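Local atomic coordinates of chitin oligosaccharide binding protein NagB2 (Paenibacillus sp. FPU-7, PDB entry 7EHO), a protein that probably binds chitin oligosaccharides outside the cell, as the solute-binding component of a sugar uptake system. Residues G312-G317 with K382-A387; G146-F151 with N353-M358; Y140-A145 with Y318-H323; E343-A348 with K359-P364. All blocks are in the same frame, centred on the assembly; numbering follows the deposited sequence.

Interaction 1 of 4, residues G312-G317 with K382-A387; sequences GGWSNG and KAAFPA
G312 and F385 are joined by one backbone hydrogen bond, and the contact is closest around it. G312 N lies 3.0 Å from F385 O, with an N-H...O angle of 159°; the same carbonyl also accepts a bond from N311 ND2. A second close point is the indole of W314, which turns back along its own strand. With CG anti to the carbonyl carbon (chi1 -67°), the six-membered ring reaches A384, and CH2 comes within 3.6 Å of A384 CB, approaching obliquely. That position takes up the space beside G312: a modelled CB there would fall 2.2 Å from W314 CH2, which is consistent with a glycine here. The indole is fixed from elsewhere too, because its NE1 bonds to P356 O and its ring meets that of F128 with the planes at about 10°. The short strand 383-385 runs parallel to strand 309-320 and adds to the mixed sheet close to the centre of the molecule. Strand 309-320 is one of the long strands of this solute-binding protein. The looser side begins at P386. Its CA-H points at G312 O, with a CA...O distance of 3.5 Å, but the strands do not bond directly here. Water 1 bridges them instead, donating to G312 O at 2.8 Å and accepting from A387 N at the same length. The CB of F385 points away from strand 309-320, and its side chain packs on P214 and Q217 of helix 214-220 and on S206 and V209 of helix 197-212.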
loop_
_atom_site.group_PDB
_atom_site.type_symbol
_atom_site.label_atom_id
_atom_site.label_comp_id
_atom_site.label_asym_id
_atom_site.label_seq_id
_atom_site.Cartn_x
_atom_site.Cartn_y
_atom_site.Cartn_z
ATOM N N GLY A 312 -0.445 2.761 -3.215
ATOM C CA GLY A 312 0.177 2.041 -2.122
ATOM C C GLY A 312 -0.135 2.661 -0.780
ATOM O O GLY A 312 -0.728 3.740 -0.688
ATOM N N GLY A 313 0.300 1.960 0.269
ATOM C CA GLY A 313 0.188 2.477 1.619
ATOM C C GLY A 313 1.311 1.983 2.505
ATOM O O GLY A 313 1.698 0.813 2.417
ATOM N N TRP A 314 1.814 2.850 3.380
ATOM C CA TRP A 314 2.981 2.528 4.223
ATOM C C TRP A 314 2.704 3.115 5.601
ATOM O O TRP A 314 2.927 4.303 5.831
ATOM C CB TRP A 314 4.297 3.051 3.624
ATOM C CG TRP A 314 4.627 2.346 2.363
ATOM C CD1 TRP A 314 5.373 1.220 2.237
ATOM C CD2 TRP A 314 4.164 2.678 1.039
ATOM N NE1 TRP A 314 5.392 0.810 0.907
ATOM C CE2 TRP A 314 4.668 1.704 0.162
ATOM C CE3 TRP A 314 3.370 3.708 0.520
ATOM C CZ2 TRP A 314 4.428 1.733 -1.204
ATOM C CZ3 TRP A 314 3.137 3.737 -0.845
ATOM C CH2 TRP A 314 3.669 2.747 -1.690
ATOM N N SER A 315 2.144 2.290 6.485
ATOM C CA SER A 315 1.637 2.770 7.756
ATOM C C SER A 315 2.318 2.126 8.952
ATOM O O SER A 315 1.923 2.395 10.087
ATOM C CB SER A 315 0.133 2.523 7.834
ATOM O OG SER A 315 -0.125 1.152 7.602
ATOM N N ASN A 316 3.317 1.268 8.741
ATOM C CA ASN A 316 3.966 0.595 9.862
ATOM C C ASN A 316 5.471 0.617 9.680
ATOM O O ASN A 316 5.982 0.321 8.590
ATOM C CB ASN A 316 3.475 -0.856 10.008
ATOM C CG ASN A 316 4.095 -1.564 11.199
ATOM O OD1 ASN A 316 4.953 -2.436 11.040
ATOM N ND2 ASN A 316 3.672 -1.187 12.397
ATOM N N GLY A 317 6.183 0.960 10.749
ATOM C CA GLY A 317 7.644 0.932 10.679
ATOM C C GLY A 317 8.245 1.242 12.034
ATOM O O GLY A 317 7.669 0.875 13.056
ATOM N N LYS A 382 7.207 5.927 -11.095
ATOM C CA LYS A 382 7.690 7.281 -10.838
ATOM C C LYS A 382 7.467 7.677 -9.384
ATOM O O LYS A 382 8.325 8.307 -8.754
ATOM C CB LYS A 382 6.982 8.271 -11.761
ATOM C CG LYS A 382 7.699 9.611 -11.861
ATOM C CD LYS A 382 7.041 10.519 -12.890
ATOM C CE LYS A 382 5.624 10.882 -12.481
ATOM N NZ LYS A 382 5.030 11.909 -13.397
ATOM N N ALA A 383 6.313 7.325 -8.837
ATOM C CA ALA A 383 5.961 7.661 -7.467
ATOM C C ALA A 383 4.749 6.821 -7.082
ATOM O O ALA A 383 4.161 6.124 -7.915
ATOM C CB ALA A 383 5.657 9.155 -7.306
ATOM N N ALA A 384 4.370 6.914 -5.818
ATOM C CA ALA A 384 3.161 6.280 -5.311
ATOM C C ALA A 384 2.122 7.330 -4.921
ATOM O O ALA A 384 2.451 8.489 -4.686
ATOM C CB ALA A 384 3.487 5.406 -4.102
ATOM N N PHE A 385 0.852 6.916 -4.864
ATOM C CA PHE A 385 -0.192 7.739 -4.265
ATOM C C PHE A 385 -0.967 6.934 -3.230
ATOM O O PHE A 385 -1.082 5.708 -3.347
ATOM C CB PHE A 385 -1.140 8.292 -5.346
ATOM C CG PHE A 385 -1.813 7.231 -6.181
ATOM C CD1 PHE A 385 -1.185 6.746 -7.326
ATOM C CD2 PHE A 385 -3.109 6.781 -5.876
ATOM C CE1 PHE A 385 -1.816 5.785 -8.131
ATOM C CE2 PHE A 385 -3.744 5.824 -6.664
ATOM C CZ PHE A 385 -3.099 5.334 -7.799
ATOM N N PRO A 386 -1.509 7.596 -2.207
ATOM C CA PRO A 386 -2.188 6.875 -1.133
ATOM C C PRO A 386 -3.538 6.372 -1.612
ATOM O O PRO A 386 -4.082 6.832 -2.618
ATOM C CB PRO A 386 -2.412 7.956 -0.075
ATOM C CG PRO A 386 -1.438 8.989 -0.365
ATOM C CD PRO A 386 -1.293 9.011 -1.840
ATOM N N ALA A 387 -4.095 5.438 -0.848
ATOM C CA ALA A 387 -5.507 5.113 -1.009
ATOM C C ALA A 387 -6.339 6.336 -0.648
ATOM O O ALA A 387 -6.004 7.063 0.281
ATOM C CB ALA A 387 -5.882 3.934 -0.110
HETATM O O HOH W 1 -2.507 4.622 1.310
#

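Interaction 2 of 4, residues G146-F151 with N353-M358; sequences GFVEGF and NRVPSM
V355 turns its side chain against the backbone of G146, setting a branched aliphatic group over a peptide carbonyl. V355 CB is 3.3 Å from G146 O, and CG1 follows at 3.9 Å from that oxygen. CG1 stands anti to the backbone N of V355 (chi1 166°), which directs this methyl past the carbonyl to V148. There the two valines meet methyl to methyl, V148 CG1 and V355 CG1 being 4.2 Å apart. Helix 369-379 closes over the pair: I374 and Q378 touch V148, and Q378 also touches V355. The backbones join beside these side chains. G146 N donates to V355 O at 3.0 Å, and water 2 connects G146 O with V355 N. Strand 355-356, which follows helix 342-352, is a short, weakly bonded antiparallel neighbour of strand 138-154 in the mixed sheet. F147 takes a different course from V148. Its CB points away from V355, and its ring meets W277 edge-to-face. P356 likewise turns from G146 and lies on Q345 and L349 of helix 342-352, while its carbonyl O receives a bond from Q378 NE2.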
loop_
_atom_site.group_PDB
_atom_site.type_symbol
_atom_site.label_atom_id
_atom_site.label_comp_id
_atom_site.label_asym_id
_atom_site.label_seq_id
_atom_site.Cartn_x
_atom_site.Cartn_y
_atom_site.Cartn_z
ATOM N N GLY A 146 5.090 -2.194 3.234
ATOM C CA GLY A 146 3.729 -1.741 3.019
ATOM C C GLY A 146 3.030 -2.566 1.957
ATOM O O GLY A 146 3.277 -3.766 1.815
ATOM N N PHE A 147 2.147 -1.921 1.205
ATOM C CA PHE A 147 1.432 -2.615 0.142
ATOM C C PHE A 147 1.379 -1.733 -1.092
ATOM O O PHE A 147 1.495 -0.505 -1.012
ATOM C CB PHE A 147 0.001 -3.022 0.567
ATOM C CG PHE A 147 -0.955 -1.862 0.704
ATOM C CD1 PHE A 147 -1.673 -1.401 -0.400
ATOM C CD2 PHE A 147 -1.143 -1.236 1.923
ATOM C CE1 PHE A 147 -2.536 -0.340 -0.293
ATOM C CE2 PHE A 147 -2.023 -0.174 2.043
ATOM C CZ PHE A 147 -2.723 0.276 0.934
ATOM N N VAL A 148 1.220 -2.384 -2.242
ATOM C CA VAL A 148 0.858 -1.715 -3.476
ATOM C C VAL A 148 -0.373 -2.427 -4.013
ATOM O O VAL A 148 -0.697 -3.549 -3.606
ATOM C CB VAL A 148 1.998 -1.728 -4.527
ATOM C CG1 VAL A 148 3.148 -0.834 -4.081
ATOM C CG2 VAL A 148 2.486 -3.170 -4.792
ATOM N N GLU A 149 -1.035 -1.775 -4.958
ATOM C CA GLU A 149 -2.160 -2.367 -5.674
ATOM C C GLU A 149 -1.841 -2.401 -7.160
ATOM O O GLU A 149 -1.206 -1.486 -7.687
ATOM C CB GLU A 149 -3.447 -1.593 -5.396
ATOM C CG GLU A 149 -3.816 -1.672 -3.899
ATOM C CD GLU A 149 -5.134 -1.046 -3.512
ATOM O OE1 GLU A 149 -5.926 -0.666 -4.387
ATOM O OE2 GLU A 149 -5.388 -0.920 -2.296
ATOM N N GLY A 150 -2.314 -3.439 -7.836
ATOM C CA GLY A 150 -2.099 -3.572 -9.267
ATOM C C GLY A 150 -2.835 -4.786 -9.798
ATOM O O GLY A 150 -3.586 -5.441 -9.070
ATOM N N PHE A 151 -2.561 -5.115 -11.072
ATOM C CA PHE A 151 -3.213 -6.234 -11.742
ATOM C C PHE A 151 -2.357 -7.499 -11.651
ATOM O O PHE A 151 -1.261 -7.558 -12.219
ATOM C CB PHE A 151 -3.470 -5.910 -13.213
ATOM C CG PHE A 151 -4.621 -4.978 -13.444
ATOM C CD1 PHE A 151 -5.936 -5.442 -13.406
ATOM C CD2 PHE A 151 -4.398 -3.628 -13.684
ATOM C CE1 PHE A 151 -6.976 -4.565 -13.579
ATOM C CE2 PHE A 151 -5.459 -2.757 -13.894
ATOM C CZ PHE A 151 -6.738 -3.233 -13.849
ATOM N N ASN A 353 8.029 -11.829 0.476
ATOM C CA ASN A 353 7.085 -10.985 -0.259
ATOM C C ASN A 353 6.675 -9.763 0.565
ATOM O O ASN A 353 5.535 -9.290 0.507
ATOM C CB ASN A 353 5.854 -11.779 -0.725
ATOM C CG ASN A 353 6.193 -12.783 -1.810
ATOM O OD1 ASN A 353 6.526 -12.404 -2.936
ATOM N ND2 ASN A 353 6.091 -14.079 -1.485
ATOM N N ARG A 354 7.612 -9.247 1.358
ATOM C CA ARG A 354 7.396 -7.987 2.058
ATOM C C ARG A 354 7.655 -6.829 1.104
ATOM O O ARG A 354 8.785 -6.642 0.641
ATOM C CB ARG A 354 8.302 -7.896 3.280
ATOM C CG ARG A 354 8.311 -9.173 4.074
ATOM C CD ARG A 354 7.061 -9.258 4.905
ATOM N NE ARG A 354 6.916 -8.293 6.009
ATOM C CZ ARG A 354 7.884 -7.722 6.733
ATOM N NH1 ARG A 354 9.152 -8.026 6.558
ATOM N NH2 ARG A 354 7.557 -6.855 7.688
ATOM N N VAL A 355 6.617 -6.051 0.830
ATOM C CA VAL A 355 6.708 -5.002 -0.195
ATOM C C VAL A 355 7.513 -3.831 0.351
ATOM O O VAL A 355 7.198 -3.324 1.447
ATOM C CB VAL A 355 5.303 -4.562 -0.633
ATOM C CG1 VAL A 355 5.365 -3.251 -1.425
ATOM C CG2 VAL A 355 4.689 -5.666 -1.483
ATOM N N PRO A 356 8.530 -3.358 -0.378
ATOM C CA PRO A 356 9.381 -2.265 0.120
ATOM C C PRO A 356 8.608 -1.000 0.455
ATOM O O PRO A 356 7.564 -0.702 -0.135
ATOM C CB PRO A 356 10.334 -2.014 -1.056
ATOM C CG PRO A 356 10.504 -3.381 -1.654
ATOM C CD PRO A 356 9.097 -3.983 -1.592
ATOM N N SER A 357 9.146 -0.251 1.421
ATOM C CA SER A 357 8.761 1.135 1.649
ATOM C C SER A 357 9.633 2.102 0.859
ATOM O O SER A 357 9.272 3.275 0.723
ATOM C CB SER A 357 8.890 1.528 3.136
ATOM O OG SER A 357 10.223 1.210 3.625
ATOM N N MET A 358 10.789 1.651 0.367
ATOM C CA MET A 358 11.774 2.513 -0.270
ATOM C C MET A 358 11.678 2.356 -1.784
ATOM O O MET A 358 11.327 1.285 -2.287
ATOM C CB MET A 358 13.179 2.124 0.235
ATOM C CG MET A 358 13.458 2.633 1.639
ATOM S SD MET A 358 15.161 2.270 2.191
ATOM C CE MET A 358 15.977 3.741 1.446
HETATM O O HOH W 2 4.345 -6.213 2.679
#

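Interaction 3 of 4, residues Y140-A145 with Y318-H323; sequences YGLPEA and YGFSSH
L142 and Y318 face each other as an antiparallel hydrogen-bonded pair: L142 N reaches Y318 O and Y318 N reaches L142 O, both at 3.0 Å. Their side chains leave on the same face of the sheet but diverge. L142 has CG anti to its carbonyl carbon (chi1 -61°), and this sends the isobutyl group along strand 318-320, where CD1 lies obliquely 4.4 Å from F320 CE1. L142 and F320 both rest on I336, so helix 326-339 covers this aliphatic-aromatic patch; V332 also touches F320. Y318 swings its ring to E144 instead. Here the extended glutamate, with CG anti to the backbone N (chi1 176°) and the chain straight at chi2, extends toward the ring and sets OE2 obliquely 4.2 Å from Y318 CE2. The two polar ends are linked by water 4, which lies 2.8 Å from E144 OE1 and equally close to Y318 OH. F339 meets the tyrosine ring edge-to-face. The pairing belongs to strands 138-154 and 309-320, two long antiparallel neighbours in the mixed sheet of this solute-binding fold. Beyond the bonded pair the backbones come close at two glycines, G141 CA being 4.3 Å from G319 CA. G141 CA also lies 3.4 Å from Y318 O. Past this point water 3 accepts from F320 N and lies in the plane of the F320 ring, at its edge.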
loop_
_atom_site.group_PDB
_atom_site.type_symbol
_atom_site.label_atom_id
_atom_site.label_comp_id
_atom_site.label_asym_id
_atom_site.label_seq_id
_atom_site.Cartn_x
_atom_site.Cartn_y
_atom_site.Cartn_z
ATOM N N TYR A 140 8.192 11.571 11.847
ATOM C CA TYR A 140 8.327 10.937 13.149
ATOM C C TYR A 140 8.413 9.422 13.078
ATOM O O TYR A 140 8.295 8.749 14.118
ATOM C CB TYR A 140 7.163 11.367 14.044
ATOM C CG TYR A 140 7.245 12.816 14.464
ATOM C CD1 TYR A 140 8.173 13.238 15.416
ATOM C CD2 TYR A 140 6.389 13.759 13.923
ATOM C CE1 TYR A 140 8.240 14.555 15.793
ATOM C CE2 TYR A 140 6.442 15.083 14.305
ATOM C CZ TYR A 140 7.369 15.475 15.251
ATOM O OH TYR A 140 7.434 16.785 15.630
ATOM N N GLY A 141 8.633 8.861 11.896
ATOM C CA GLY A 141 8.746 7.414 11.780
ATOM C C GLY A 141 9.086 7.050 10.352
ATOM O O GLY A 141 8.961 7.867 9.436
ATOM N N LEU A 142 9.516 5.802 10.174
ATOM C CA LEU A 142 10.025 5.350 8.876
ATOM C C LEU A 142 9.408 4.001 8.562
ATOM O O LEU A 142 9.696 3.015 9.276
ATOM C CB LEU A 142 11.552 5.256 8.880
ATOM C CG LEU A 142 12.276 6.575 9.157
ATOM C CD1 LEU A 142 13.797 6.318 9.228
ATOM C CD2 LEU A 142 11.955 7.627 8.096
ATOM N N PRO A 143 8.539 3.909 7.552
ATOM C CA PRO A 143 7.874 2.629 7.278
ATOM C C PRO A 143 8.884 1.573 6.857
ATOM O O PRO A 143 9.826 1.854 6.111
ATOM C CB PRO A 143 6.904 2.961 6.132
ATOM C CG PRO A 143 7.497 4.172 5.475
ATOM C CD PRO A 143 8.136 4.966 6.605
ATOM N N GLU A 144 8.663 0.353 7.329
ATOM C CA GLU A 144 9.514 -0.779 7.001
ATOM C C GLU A 144 9.043 -1.477 5.735
ATOM O O GLU A 144 9.851 -1.810 4.866
ATOM C CB GLU A 144 9.539 -1.768 8.168
ATOM C CG GLU A 144 10.324 -3.036 7.871
ATOM C CD GLU A 144 10.306 -4.026 9.024
ATOM O OE1 GLU A 144 11.037 -5.034 8.966
ATOM O OE2 GLU A 144 9.527 -3.818 9.975
ATOM N N ALA A 145 7.742 -1.743 5.642
ATOM C CA ALA A 145 7.161 -2.396 4.477
ATOM C C ALA A 145 5.748 -1.866 4.336
ATOM O O ALA A 145 5.260 -1.168 5.217
ATOM C CB ALA A 145 7.142 -3.914 4.630
ATOM N N TYR A 318 9.412 1.880 12.065
ATOM C CA TYR A 318 10.087 2.180 13.314
ATOM C C TYR A 318 9.958 3.660 13.624
ATOM O O TYR A 318 10.206 4.514 12.760
ATOM C CB TYR A 318 11.559 1.757 13.262
ATOM C CG TYR A 318 11.710 0.254 13.369
ATOM C CD1 TYR A 318 11.315 -0.415 14.520
ATOM C CD2 TYR A 318 12.222 -0.503 12.328
ATOM C CE1 TYR A 318 11.452 -1.759 14.652
ATOM C CE2 TYR A 318 12.337 -1.877 12.448
ATOM C CZ TYR A 318 11.945 -2.493 13.604
ATOM O OH TYR A 318 12.038 -3.860 13.737
ATOM N N GLY A 319 9.561 3.952 14.862
ATOM C CA GLY A 319 9.669 5.276 15.422
ATOM C C GLY A 319 10.770 5.253 16.477
ATOM O O GLY A 319 11.282 4.206 16.849
ATOM N N PHE A 320 11.146 6.446 16.926
ATOM C CA PHE A 320 12.255 6.588 17.847
ATOM C C PHE A 320 11.880 7.542 18.971
ATOM O O PHE A 320 11.141 8.512 18.765
ATOM C CB PHE A 320 13.494 7.070 17.084
ATOM C CG PHE A 320 13.836 6.183 15.917
ATOM C CD1 PHE A 320 13.266 6.403 14.670
ATOM C CD2 PHE A 320 14.648 5.073 16.098
ATOM C CE1 PHE A 320 13.539 5.566 13.593
ATOM C CE2 PHE A 320 14.949 4.228 15.013
ATOM C CZ PHE A 320 14.364 4.458 13.775
ATOM N N SER A 321 12.369 7.247 20.174
ATOM C CA SER A 321 12.083 8.117 21.308
ATOM C C SER A 321 12.720 9.491 21.107
ATOM O O SER A 321 13.816 9.607 20.562
ATOM C CB SER A 321 12.606 7.498 22.601
ATOM O OG SER A 321 12.346 8.366 23.692
ATOM N N SER A 322 12.027 10.541 21.560
ATOM C CA SER A 322 12.635 11.871 21.580
ATOM C C SER A 322 13.547 12.068 22.779
ATOM O O SER A 322 14.290 13.057 22.808
ATOM C CB SER A 322 11.570 12.964 21.637
ATOM O OG SER A 322 10.673 12.695 22.705
ATOM N N HIS A 323 13.471 11.179 23.772
ATOM C CA HIS A 323 14.144 11.364 25.069
ATOM C C HIS A 323 15.527 10.712 25.044
ATOM O O HIS A 323 15.804 9.730 25.737
ATOM C CB HIS A 323 13.294 10.784 26.191
ATOM C CG HIS A 323 11.862 11.227 26.167
ATOM N ND1 HIS A 323 11.429 12.375 26.799
ATOM C CD2 HIS A 323 10.764 10.678 25.591
ATOM C CE1 HIS A 323 10.126 12.511 26.615
ATOM N NE2 HIS A 323 9.700 11.499 25.879
HETATM O O HOH W 3 10.809 8.989 15.384
HETATM O O HOH W 4 12.159 -5.556 11.520
#

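Interaction 4 of 4, residues E343-A348 with K359-P364; sequences EIQGEA and KGVPTP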
loop_
_atom_site.group_PDB
_atom_site.type_symbol
_atom_site.label_atom_id
_atom_site.label_comp_id
_atom_site.label_asym_id
_atom_site.label_seq_id
_atom_site.Cartn_x
_atom_site.Cartn_y
_atom_site.Cartn_z
ATOM N N GLU A 343 19.417 -2.927 -0.134
ATOM C CA GLU A 343 19.712 -4.343 0.083
ATOM C C GLU A 343 18.797 -4.966 1.137
ATOM O O GLU A 343 18.262 -6.058 0.933
ATOM C CB GLU A 343 21.171 -4.533 0.507
ATOM C CG GLU A 343 21.482 -5.981 0.894
ATOM C CD GLU A 343 22.906 -6.152 1.454
ATOM O OE1 GLU A 343 23.561 -7.171 1.158
ATOM O OE2 GLU A 343 23.366 -5.261 2.198
ATOM N N ILE A 344 18.642 -4.304 2.296
ATOM C CA ILE A 344 17.814 -4.868 3.361
ATOM C C ILE A 344 16.362 -4.919 2.931
ATOM O O ILE A 344 15.663 -5.904 3.186
ATOM C CB ILE A 344 17.998 -4.074 4.666
ATOM C CG1 ILE A 344 19.467 -4.127 5.097
ATOM C CG2 ILE A 344 17.037 -4.597 5.774
ATOM C CD1 ILE A 344 19.961 -5.544 5.352
ATOM N N GLN A 345 15.883 -3.848 2.294
ATOM C CA GLN A 345 14.543 -3.860 1.703
ATOM C C GLN A 345 14.391 -5.001 0.695
ATOM O O GLN A 345 13.343 -5.661 0.636
ATOM C CB GLN A 345 14.271 -2.513 1.022
ATOM C CG GLN A 345 14.207 -1.334 2.024
ATOM C CD GLN A 345 12.797 -1.057 2.459
ATOM O OE1 GLN A 345 11.897 -0.945 1.626
ATOM N NE2 GLN A 345 12.589 -0.945 3.777
ATOM N N GLY A 346 15.422 -5.240 -0.119
ATOM C CA GLY A 346 15.325 -6.276 -1.136
ATOM C C GLY A 346 15.313 -7.680 -0.556
ATOM O O GLY A 346 14.625 -8.565 -1.070
ATOM N N GLU A 347 16.060 -7.902 0.531
ATOM C CA GLU A 347 16.070 -9.219 1.152
ATOM C C GLU A 347 14.694 -9.590 1.678
ATOM O O GLU A 347 14.262 -10.734 1.520
ATOM C CB GLU A 347 17.087 -9.270 2.297
ATOM C CG GLU A 347 18.515 -9.145 1.841
ATOM C CD GLU A 347 19.493 -9.525 2.944
ATOM O OE1 GLU A 347 19.410 -10.676 3.428
ATOM O OE2 GLU A 347 20.315 -8.659 3.343
ATOM N N ALA A 348 13.999 -8.636 2.328
ATOM C CA ALA A 348 12.661 -8.914 2.856
ATOM C C ALA A 348 11.666 -9.154 1.726
ATOM O O ALA A 348 10.768 -10.001 1.835
ATOM C CB ALA A 348 12.190 -7.758 3.750
ATOM N N LYS A 359 12.009 3.431 -2.504
ATOM C CA LYS A 359 11.919 3.426 -3.957
ATOM C C LYS A 359 13.116 2.722 -4.579
ATOM O O LYS A 359 14.216 2.716 -4.027
ATOM C CB LYS A 359 11.843 4.862 -4.493
ATOM C CG LYS A 359 10.808 5.728 -3.788
ATOM C CD LYS A 359 10.735 7.132 -4.398
ATOM C CE LYS A 359 10.194 7.102 -5.833
ATOM N NZ LYS A 359 10.206 8.444 -6.483
ATOM N N GLY A 360 12.891 2.145 -5.759
ATOM C CA GLY A 360 13.982 1.596 -6.539
ATOM C C GLY A 360 14.585 0.315 -6.008
ATOM O O GLY A 360 15.715 -0.003 -6.360
ATOM N N VAL A 361 13.861 -0.451 -5.193
ATOM C CA VAL A 361 14.446 -1.639 -4.572
ATOM C C VAL A 361 14.508 -2.807 -5.553
ATOM O O VAL A 361 13.462 -3.230 -6.062
ATOM C CB VAL A 361 13.653 -2.042 -3.318
ATOM C CG1 VAL A 361 14.137 -3.396 -2.813
ATOM C CG2 VAL A 361 13.795 -0.972 -2.237
ATOM N N PRO A 362 15.677 -3.406 -5.777
ATOM C CA PRO A 362 15.761 -4.568 -6.673
ATOM C C PRO A 362 15.366 -5.860 -5.972
ATOM O O PRO A 362 15.517 -6.023 -4.756
ATOM C CB PRO A 362 17.244 -4.604 -7.063
ATOM C CG PRO A 362 17.924 -3.962 -5.889
ATOM C CD PRO A 362 17.004 -2.854 -5.478
ATOM N N THR A 363 14.864 -6.801 -6.778
ATOM C CA THR A 363 14.482 -8.095 -6.236
ATOM C C THR A 363 15.642 -9.073 -6.376
ATOM O O THR A 363 16.223 -9.187 -7.470
ATOM C CB THR A 363 13.252 -8.642 -6.959
ATOM O OG1 THR A 363 12.199 -7.669 -6.924
ATOM C CG2 THR A 363 12.768 -9.890 -6.287
ATOM N N PRO A 364 16.011 -9.780 -5.307
ATOM C CA PRO A 364 17.057 -10.807 -5.424
ATOM C C PRO A 364 16.706 -11.849 -6.475
ATOM O O PRO A 364 15.540 -12.211 -6.659
ATOM C CB PRO A 364 17.119 -11.415 -4.013
ATOM C CG PRO A 364 16.582 -10.304 -3.122
ATOM C CD PRO A 364 15.484 -9.682 -3.941
#
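Q345 and V361 meet through aliphatic atoms, and the glutamine can be traced outward from there. Its CB lies 3.6 Å from V361 CG2 and a little farther from CG1. CG, anti to the carbonyl carbon, stays 4.3 Å from V361 CG2, and the sharp bend at chi2 (-94°) then turns the amide from the loop to the backbone of other segments. At the tip OE1 accepts from M358 N and more weakly from S357 N, while NE2 donates to E144 O, so the amide is held at both ends. V361 reaches the helix with its other methyl as well: CG1 is 3.5 Å from G346 N. Having no side chain, G346 lets the loop come near; a modelled CB there would sit 2.8 Å from P362 O, a clash. P364 lies over the helix carbonyl, its CD 3.2 Å from G346 O and CG only slightly farther. An alanine in place of P364 would lack CG and CD and would probably leave a gap over G346 O, with the loop less firmly fixed against the helix. No hydrogen bond crosses between the two segments. Helix 342-352 is thus wedged between this loop, which leads from strand 355-356 towards helix 369-379, and helix 44-60, where L49 and V53 receive I344 and K52 forms a salt bridge with E347.

Overall arrangement
Interactions 1, 2 and 3 share one mixed sheet. Along the chain 140-145 and 146-151 come first, then 312-317 and 318-323, helix 342-352, strand 355-356, loop 359-364 and strand 383-385. Strands 138-154 and 309-320 pair in interaction 3; strand 383-385 joins the second in interaction 1, strand 355-356 the first in interaction 2. Their segments alternate, so distant parts of the sequence interlock in the sheet. Interactions 1 and 2, centres about 8 Å apart, lie near the molecule's centre, interaction 3 farther out. Interaction 4 is more local, about 11 Å from interaction 2, centre to centre. Two long strands paired in this way are consistent with the lobe-connecting region of solute-binding proteins.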